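Local coordinates for chloride intracellular channel Clic (Drosophila melanogaster, PDB 2YV7), which may insert into membranes and form chloride ion channels whose activity depends on pH, and may play a role in ethanol sensitivity, at residues 178-183 and 207-212; 116-121 and 161-167. One frame throughout, in Å; residues are numbered along the deposited sequence.

Interaction 1 (178-183 and 207-212); sequences LMPRLQ and YMYHMY
Tyr207 and Met179 meet in a Met-aromatic contact that brings helix 202-212 against helix 173-193. The Met179 sulfur SD stands 5.3 Å from the centroid of the Tyr207 ring, approaching obliquely, and the methyl beyond it goes further, CE of Met179 lying 3.5 Å from CZ of Tyr207. Extended past CG, the Met179 chain crosses the hydroxyl end of the ring at a slant, with both CG and CE near the Tyr207 OH. Two leucines one helical turn apart add to the apolar packing on this ring: Leu178 brings CD2 to 3.6 Å from Tyr207 CE2, whereas Leu182 places CD1 at the ring edge, in plane, and also against CG of Met208. Met179 and Met211 lie side by side, running opposite ways, CB of Met179 3.7 Å from SD of Met211.

Tyr212 OH donates to Gln183 OE1 over 2.6 Å, on a lone pair in the carbonyl plane. CG of Gln183 points away from the backbone N, and the turn at chi2 (73°) swings the amide to Tyr212 with its plane 75° from the ring. NE2 of the same amide binds Thr251 O, and the tyrosine hydroxyl also bonds Arg186. A leucine at Gln183 would probably leave the Tyr212 hydroxyl without this acceptor, though still beside Arg186, and the Thr251 carbonyl without this donor. The Tyr207 hydroxyl, for its part, is hydrogen-bonded to Asp175.

Segments 178-183 and 207-212 cross at -102°, their axes 11.0 Å apart at closest approach, within the all-helical C-terminal part of the GST fold. Leu178, Leu182 and Tyr207 rest on helix 141-161, Met179 and Met211 reach Phe217 of helix 215-220, and Met179 also touches Met48 of helix 41-55 in the thioredoxin-like N-terminal domain.

Interaction 2 (116-121 and 161-167); sequences VQDKEV and RNTRFLT
Arg161, at the end of helix 141-161, sends its side chain to the acidic start of helix 119-125, where Asp118 and Glu120 receive it. From CB the chain passes to CG, anti to the carbonyl carbon, and bends at chi2 (-87°), bringing CD and NE round toward the carboxylates. Arg161 NE comes no closer than 3.9 Å to Glu120 OE2, and CZ is similarly placed. Arg161 NH1 lies 3.5 Å from Asp118 OD2, with Val121 CG2 further off and oblique to the guanidinium. The grip is at Arg161 NH2, which donates to Glu120 OE2 at 2.9 Å and, weakly, to Asp118 OD2 at 3.4 Å. Both oxygens lie at the guanidinium edge. The Asp118 carboxylate is nearly coplanar with the guanidinium, while that of Glu120 is tilted by 49° and its OE2 is met from above the carboxylate plane.

The three residues form a salt-bridge network built on an N-cap: Asp118 OD1 accepts from Val121 N at 2.8 Å, so one carboxylate both caps helix 119-125 and faces the arginine. Its negative charge would also be expected to suit the positive end of the helix dipole.

Beside the salt bridges the packing is mostly apolar. Val121 sets CG1 4.0 Å from Leu166 CD1, and its CG2 faces CG2 of Thr167, which also lies near Asp118 OD2. Val116 CG2 and Thr167 OG1 meet tip to tip, and both residues touch Cys172; Val121 and Leu166 both rest on His157 of helix 141-161.

How the interactions relate
Interaction 1 is a buried helix-helix crossing, its centre about 9 Å from the centre of the chain; interaction 2, its centre about 17 Å from that of the chain, is partly buried and joins a helix start to the loop between helices 141-161 and 173-193. Their chemistry follows this placement: methionine, leucine and tyrosine packing inside, a salt-bridge network over a small apolar layer outside. Interaction 1 packs on helix 141-161, whose last residue, Arg161, takes part in interaction 2, and the loop of interaction 2 leads into the helix that carries 178-183. The two contacts touch directly: Phe165 CD1 is 3.8 Å from Met179 CE. Asp175 serves both, bonding Tyr207 OH and Leu166 N.

Interaction 1 (178-183 and 207-212)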
loop_
_atom_site.group_PDB
_atom_site.type_symbol
_atom_site.label_atom_id
_atom_site.label_comp_id
_atom_site.label_asym_id
_atom_site.label_seq_id
_atom_site.Cartn_x
_atom_site.Cartn_y
_atom_site.Cartn_z
ATOM N N LEU A 178 -6.043 0.715 0.980
ATOM C CA LEU A 178 -6.714 0.372 -0.276
ATOM C C LEU A 178 -5.793 0.521 -1.487
ATOM O O LEU A 178 -5.762 -0.334 -2.372
ATOM C CB LEU A 178 -7.965 1.220 -0.451
ATOM C CG LEU A 178 -8.735 0.818 -1.773
ATOM C CD1 LEU A 178 -9.189 -0.651 -1.841
ATOM C CD2 LEU A 178 -9.964 1.835 -1.870
ATOM N N MET A 179 -5.069 1.643 -1.531
ATOM C CA MET A 179 -4.331 2.000 -2.767
ATOM C C MET A 179 -3.286 0.950 -3.128
ATOM O O MET A 179 -3.230 0.529 -4.315
ATOM C CB MET A 179 -3.782 3.433 -2.647
ATOM C CG MET A 179 -4.897 4.478 -2.616
ATOM S SD MET A 179 -4.187 6.142 -2.357
ATOM C CE MET A 179 -5.594 7.123 -2.712
ATOM N N PRO A 180 -2.467 0.501 -2.167
ATOM C CA PRO A 180 -1.504 -0.574 -2.502
ATOM C C PRO A 180 -2.206 -1.860 -3.029
ATOM O O PRO A 180 -1.786 -2.435 -4.046
ATOM C CB PRO A 180 -0.749 -0.811 -1.182
ATOM C CG PRO A 180 -0.861 0.487 -0.422
ATOM C CD PRO A 180 -2.270 0.969 -0.757
ATOM N N ARG A 181 -3.385 -2.200 -2.459
ATOM C CA ARG A 181 -4.077 -3.415 -3.000
ATOM C C ARG A 181 -4.616 -3.174 -4.418
ATOM O O ARG A 181 -4.567 -4.045 -5.224
ATOM C CB ARG A 181 -5.199 -3.850 -2.029
ATOM C CG ARG A 181 -4.606 -4.395 -0.722
ATOM C CD ARG A 181 -5.616 -4.193 0.455
ATOM N NE ARG A 181 -5.014 -4.955 1.545
ATOM C CZ ARG A 181 -3.962 -4.529 2.276
ATOM N NH1 ARG A 181 -3.444 -3.326 2.053
ATOM N NH2 ARG A 181 -3.467 -5.320 3.233
ATOM N N LEU A 182 -5.108 -1.969 -4.754
ATOM C CA LEU A 182 -5.546 -1.663 -6.118
ATOM C C LEU A 182 -4.391 -1.797 -7.109
ATOM O O LEU A 182 -4.522 -2.398 -8.210
ATOM C CB LEU A 182 -6.136 -0.240 -6.160
ATOM C CG LEU A 182 -7.469 -0.064 -5.421
ATOM C CD1 LEU A 182 -7.896 1.333 -5.655
ATOM C CD2 LEU A 182 -8.552 -0.988 -6.164
ATOM N N GLN A 183 -3.233 -1.361 -6.687
ATOM C CA GLN A 183 -2.057 -1.513 -7.550
ATOM C C GLN A 183 -1.650 -2.994 -7.763
ATOM O O GLN A 183 -1.403 -3.360 -8.931
ATOM C CB GLN A 183 -0.887 -0.680 -6.957
ATOM C CG GLN A 183 0.309 -0.644 -7.963
ATOM C CD GLN A 183 0.046 0.267 -9.182
ATOM O OE1 GLN A 183 -1.016 0.845 -9.309
ATOM N NE2 GLN A 183 1.065 0.417 -10.081
ATOM N N TYR A 207 -10.484 7.660 -8.557
ATOM C CA TYR A 207 -9.703 7.509 -7.338
ATOM C C TYR A 207 -8.238 7.109 -7.682
ATOM O O TYR A 207 -7.285 7.662 -7.121
ATOM C CB TYR A 207 -10.377 6.403 -6.482
ATOM C CG TYR A 207 -9.759 6.110 -5.144
ATOM C CD1 TYR A 207 -9.950 6.948 -4.040
ATOM C CD2 TYR A 207 -9.017 4.945 -4.977
ATOM C CE1 TYR A 207 -9.423 6.646 -2.765
ATOM C CE2 TYR A 207 -8.472 4.601 -3.694
ATOM C CZ TYR A 207 -8.690 5.426 -2.614
ATOM O OH TYR A 207 -8.158 5.024 -1.424
ATOM N N MET A 208 -8.066 6.130 -8.590
ATOM C CA MET A 208 -6.724 5.701 -8.985
ATOM C C MET A 208 -5.966 6.826 -9.701
ATOM O O MET A 208 -4.745 7.025 -9.491
ATOM C CB MET A 208 -6.801 4.401 -9.805
ATOM C CG MET A 208 -7.278 3.259 -8.940
ATOM S SD MET A 208 -7.189 1.650 -9.725
ATOM C CE MET A 208 -8.741 1.585 -10.578
ATOM N N TYR A 209 -6.691 7.605 -10.491
ATOM C CA TYR A 209 -6.086 8.737 -11.148
ATOM C C TYR A 209 -5.435 9.614 -10.079
ATOM O O TYR A 209 -4.242 9.938 -10.161
ATOM C CB TYR A 209 -7.130 9.489 -11.940
ATOM C CG TYR A 209 -6.590 10.701 -12.611
ATOM C CD1 TYR A 209 -5.845 10.584 -13.787
ATOM C CD2 TYR A 209 -6.823 11.955 -12.090
ATOM C CE1 TYR A 209 -5.336 11.712 -14.425
ATOM C CE2 TYR A 209 -6.336 13.076 -12.715
ATOM C CZ TYR A 209 -5.579 12.942 -13.885
ATOM O OH TYR A 209 -5.088 14.069 -14.537
ATOM N N HIS A 210 -6.189 9.940 -9.053
ATOM C CA HIS A 210 -5.639 10.709 -7.932
ATOM C C HIS A 210 -4.553 10.029 -7.163
ATOM O O HIS A 210 -3.683 10.688 -6.644
ATOM C CB HIS A 210 -6.730 11.167 -7.005
ATOM C CG HIS A 210 -7.690 12.109 -7.662
ATOM N ND1 HIS A 210 -7.268 13.204 -8.388
ATOM C CD2 HIS A 210 -9.043 12.080 -7.771
ATOM C CE1 HIS A 210 -8.325 13.832 -8.886
ATOM N NE2 HIS A 210 -9.416 13.176 -8.515
ATOM N N MET A 211 -4.638 8.698 -7.023
ATOM C CA MET A 211 -3.581 7.932 -6.368
ATOM C C MET A 211 -2.243 8.064 -7.026
ATOM O O MET A 211 -1.203 8.139 -6.342
ATOM C CB MET A 211 -4.028 6.450 -6.301
ATOM C CG MET A 211 -3.059 5.439 -6.519
ATOM S SD MET A 211 -4.035 3.883 -6.311
ATOM C CE MET A 211 -3.521 3.101 -7.805
ATOM N N TYR A 212 -2.251 8.167 -8.349
ATOM C CA TYR A 212 -1.005 8.304 -9.060
ATOM C C TYR A 212 -0.427 9.711 -8.985
ATOM O O TYR A 212 0.744 9.878 -9.327
ATOM C CB TYR A 212 -1.198 7.880 -10.496
ATOM C CG TYR A 212 -1.515 6.383 -10.629
ATOM C CD1 TYR A 212 -0.681 5.371 -10.003
ATOM C CD2 TYR A 212 -2.630 5.959 -11.387
ATOM C CE1 TYR A 212 -0.977 4.035 -10.088
ATOM C CE2 TYR A 212 -2.920 4.594 -11.503
ATOM C CZ TYR A 212 -2.079 3.648 -10.888
ATOM O OH TYR A 212 -2.375 2.350 -10.997
#

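Interaction 2 (116-121 and 161-167)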
loop_
_atom_site.group_PDB
_atom_site.type_symbol
_atom_site.label_atom_id
_atom_site.label_comp_id
_atom_site.label_asym_id
_atom_site.label_seq_id
_atom_site.Cartn_x
_atom_site.Cartn_y
_atom_site.Cartn_z
ATOM N N VAL A 116 -8.958 8.106 10.906
ATOM C CA VAL A 116 -10.378 8.517 10.957
ATOM C C VAL A 116 -11.181 7.333 11.447
ATOM O O VAL A 116 -10.834 6.203 11.137
ATOM C CB VAL A 116 -10.924 8.925 9.538
ATOM C CG1 VAL A 116 -12.445 9.253 9.568
ATOM C CG2 VAL A 116 -10.162 10.093 8.966
ATOM N N GLN A 117 -12.231 7.594 12.225
ATOM C CA GLN A 117 -13.176 6.549 12.617
ATOM C C GLN A 117 -14.287 6.474 11.581
ATOM O O GLN A 117 -15.063 7.418 11.402
ATOM C CB GLN A 117 -13.747 6.781 14.030
ATOM C CG GLN A 117 -12.716 7.150 15.107
ATOM C CD GLN A 117 -11.991 5.940 15.710
ATOM O OE1 GLN A 117 -11.251 5.221 15.021
ATOM N NE2 GLN A 117 -12.181 5.732 17.023
ATOM N N ASP A 118 -14.323 5.361 10.847
ATOM C CA ASP A 118 -15.345 5.146 9.838
ATOM C C ASP A 118 -15.520 3.634 9.680
ATOM O O ASP A 118 -14.863 3.013 8.852
ATOM C CB ASP A 118 -14.978 5.844 8.522
ATOM C CG ASP A 118 -16.120 5.825 7.502
ATOM O OD1 ASP A 118 -16.858 4.814 7.455
ATOM O OD2 ASP A 118 -16.287 6.814 6.730
ATOM N N LYS A 119 -16.399 3.039 10.484
ATOM C CA LYS A 119 -16.622 1.597 10.443
ATOM C C LYS A 119 -17.170 1.149 9.095
ATOM O O LYS A 119 -16.909 0.028 8.658
ATOM C CB LYS A 119 -17.583 1.156 11.564
ATOM C CG LYS A 119 -17.011 1.309 12.959
ATOM C CD LYS A 119 -17.645 0.314 13.927
ATOM C CE LYS A 119 -16.983 0.332 15.333
ATOM N NZ LYS A 119 -15.496 0.079 15.313
ATOM N N GLU A 120 -17.929 2.031 8.453
ATOM C CA GLU A 120 -18.479 1.811 7.137
ATOM C C GLU A 120 -17.361 1.498 6.113
ATOM O O GLU A 120 -17.413 0.472 5.352
ATOM C CB GLU A 120 -19.297 3.046 6.748
ATOM C CG GLU A 120 -20.121 2.948 5.482
ATOM C CD GLU A 120 -21.309 3.930 5.482
ATOM O OE1 GLU A 120 -22.256 3.703 6.278
ATOM O OE2 GLU A 120 -21.300 4.900 4.671
ATOM N N VAL A 121 -16.354 2.363 6.139
ATOM C CA VAL A 121 -15.209 2.204 5.273
ATOM C C VAL A 121 -14.384 0.964 5.657
ATOM O O VAL A 121 -13.969 0.221 4.769
ATOM C CB VAL A 121 -14.366 3.479 5.150
ATOM C CG1 VAL A 121 -13.127 3.179 4.283
ATOM C CG2 VAL A 121 -15.194 4.615 4.522
ATOM N N ARG A 161 -20.256 9.158 -2.278
ATOM C CA ARG A 161 -19.612 10.170 -1.420
ATOM C C ARG A 161 -19.133 11.373 -2.209
ATOM O O ARG A 161 -19.121 12.475 -1.682
ATOM C CB ARG A 161 -18.513 9.544 -0.545
ATOM C CG ARG A 161 -19.009 8.407 0.445
ATOM C CD ARG A 161 -19.518 8.963 1.793
ATOM N NE ARG A 161 -19.709 7.958 2.853
ATOM C CZ ARG A 161 -18.803 7.640 3.787
ATOM N NH1 ARG A 161 -17.607 8.214 3.793
ATOM N NH2 ARG A 161 -19.072 6.723 4.710
ATOM N N ASN A 162 -18.765 11.192 -3.479
ATOM C CA ASN A 162 -18.169 12.232 -4.314
ATOM C C ASN A 162 -17.114 13.060 -3.581
ATOM O O ASN A 162 -17.123 14.275 -3.625
ATOM C CB ASN A 162 -19.237 13.126 -4.958
ATOM C CG ASN A 162 -18.774 13.724 -6.284
ATOM O OD1 ASN A 162 -18.238 13.020 -7.151
ATOM N ND2 ASN A 162 -18.966 15.021 -6.446
ATOM N N THR A 163 -16.219 12.372 -2.884
ATOM C CA THR A 163 -15.061 12.995 -2.261
ATOM C C THR A 163 -13.845 12.415 -2.980
ATOM O O THR A 163 -13.974 11.410 -3.700
ATOM C CB THR A 163 -15.029 12.710 -0.781
ATOM O OG1 THR A 163 -15.128 11.281 -0.546
ATOM C CG2 THR A 163 -16.209 13.414 -0.089
ATOM N N ARG A 164 -12.698 13.075 -2.837
ATOM C CA ARG A 164 -11.509 12.697 -3.577
ATOM C C ARG A 164 -11.072 11.344 -3.026
ATOM O O ARG A 164 -10.702 10.496 -3.807
ATOM C CB ARG A 164 -10.346 13.682 -3.436
ATOM C CG ARG A 164 -9.143 13.334 -4.296
ATOM C CD ARG A 164 -8.061 14.343 -4.197
ATOM N NE ARG A 164 -8.312 15.363 -5.183
ATOM C CZ ARG A 164 -7.474 15.700 -6.153
ATOM N NH1 ARG A 164 -6.283 15.113 -6.276
ATOM N NH2 ARG A 164 -7.836 16.663 -6.985
ATOM N N PHE A 165 -11.157 11.174 -1.711
ATOM C CA PHE A 165 -10.679 9.906 -1.102
ATOM C C PHE A 165 -11.783 9.162 -0.345
ATOM O O PHE A 165 -12.944 9.556 -0.394
ATOM C CB PHE A 165 -9.482 10.252 -0.209
ATOM C CG PHE A 165 -8.358 10.896 -0.961
ATOM C CD1 PHE A 165 -7.629 10.184 -1.912
ATOM C CD2 PHE A 165 -8.031 12.251 -0.716
ATOM C CE1 PHE A 165 -6.564 10.779 -2.597
ATOM C CE2 PHE A 165 -6.944 12.845 -1.393
ATOM C CZ PHE A 165 -6.231 12.109 -2.324
ATOM N N LEU A 166 -11.461 8.062 0.335
ATOM C CA LEU A 166 -12.543 7.221 0.851
ATOM C C LEU A 166 -13.436 7.935 1.901
ATOM O O LEU A 166 -14.609 7.632 2.014
ATOM C CB LEU A 166 -12.022 5.958 1.530
ATOM C CG LEU A 166 -11.528 4.887 0.577
ATOM C CD1 LEU A 166 -10.607 3.904 1.270
ATOM C CD2 LEU A 166 -12.758 4.111 -0.026
ATOM N N THR A 167 -12.867 8.774 2.743
ATOM C CA THR A 167 -13.660 9.339 3.841
ATOM C C THR A 167 -13.797 10.858 3.723
ATOM O O THR A 167 -14.329 11.496 4.639
ATOM C CB THR A 167 -13.052 9.037 5.228
ATOM O OG1 THR A 167 -11.803 9.719 5.284
ATOM C CG2 THR A 167 -12.805 7.511 5.438
#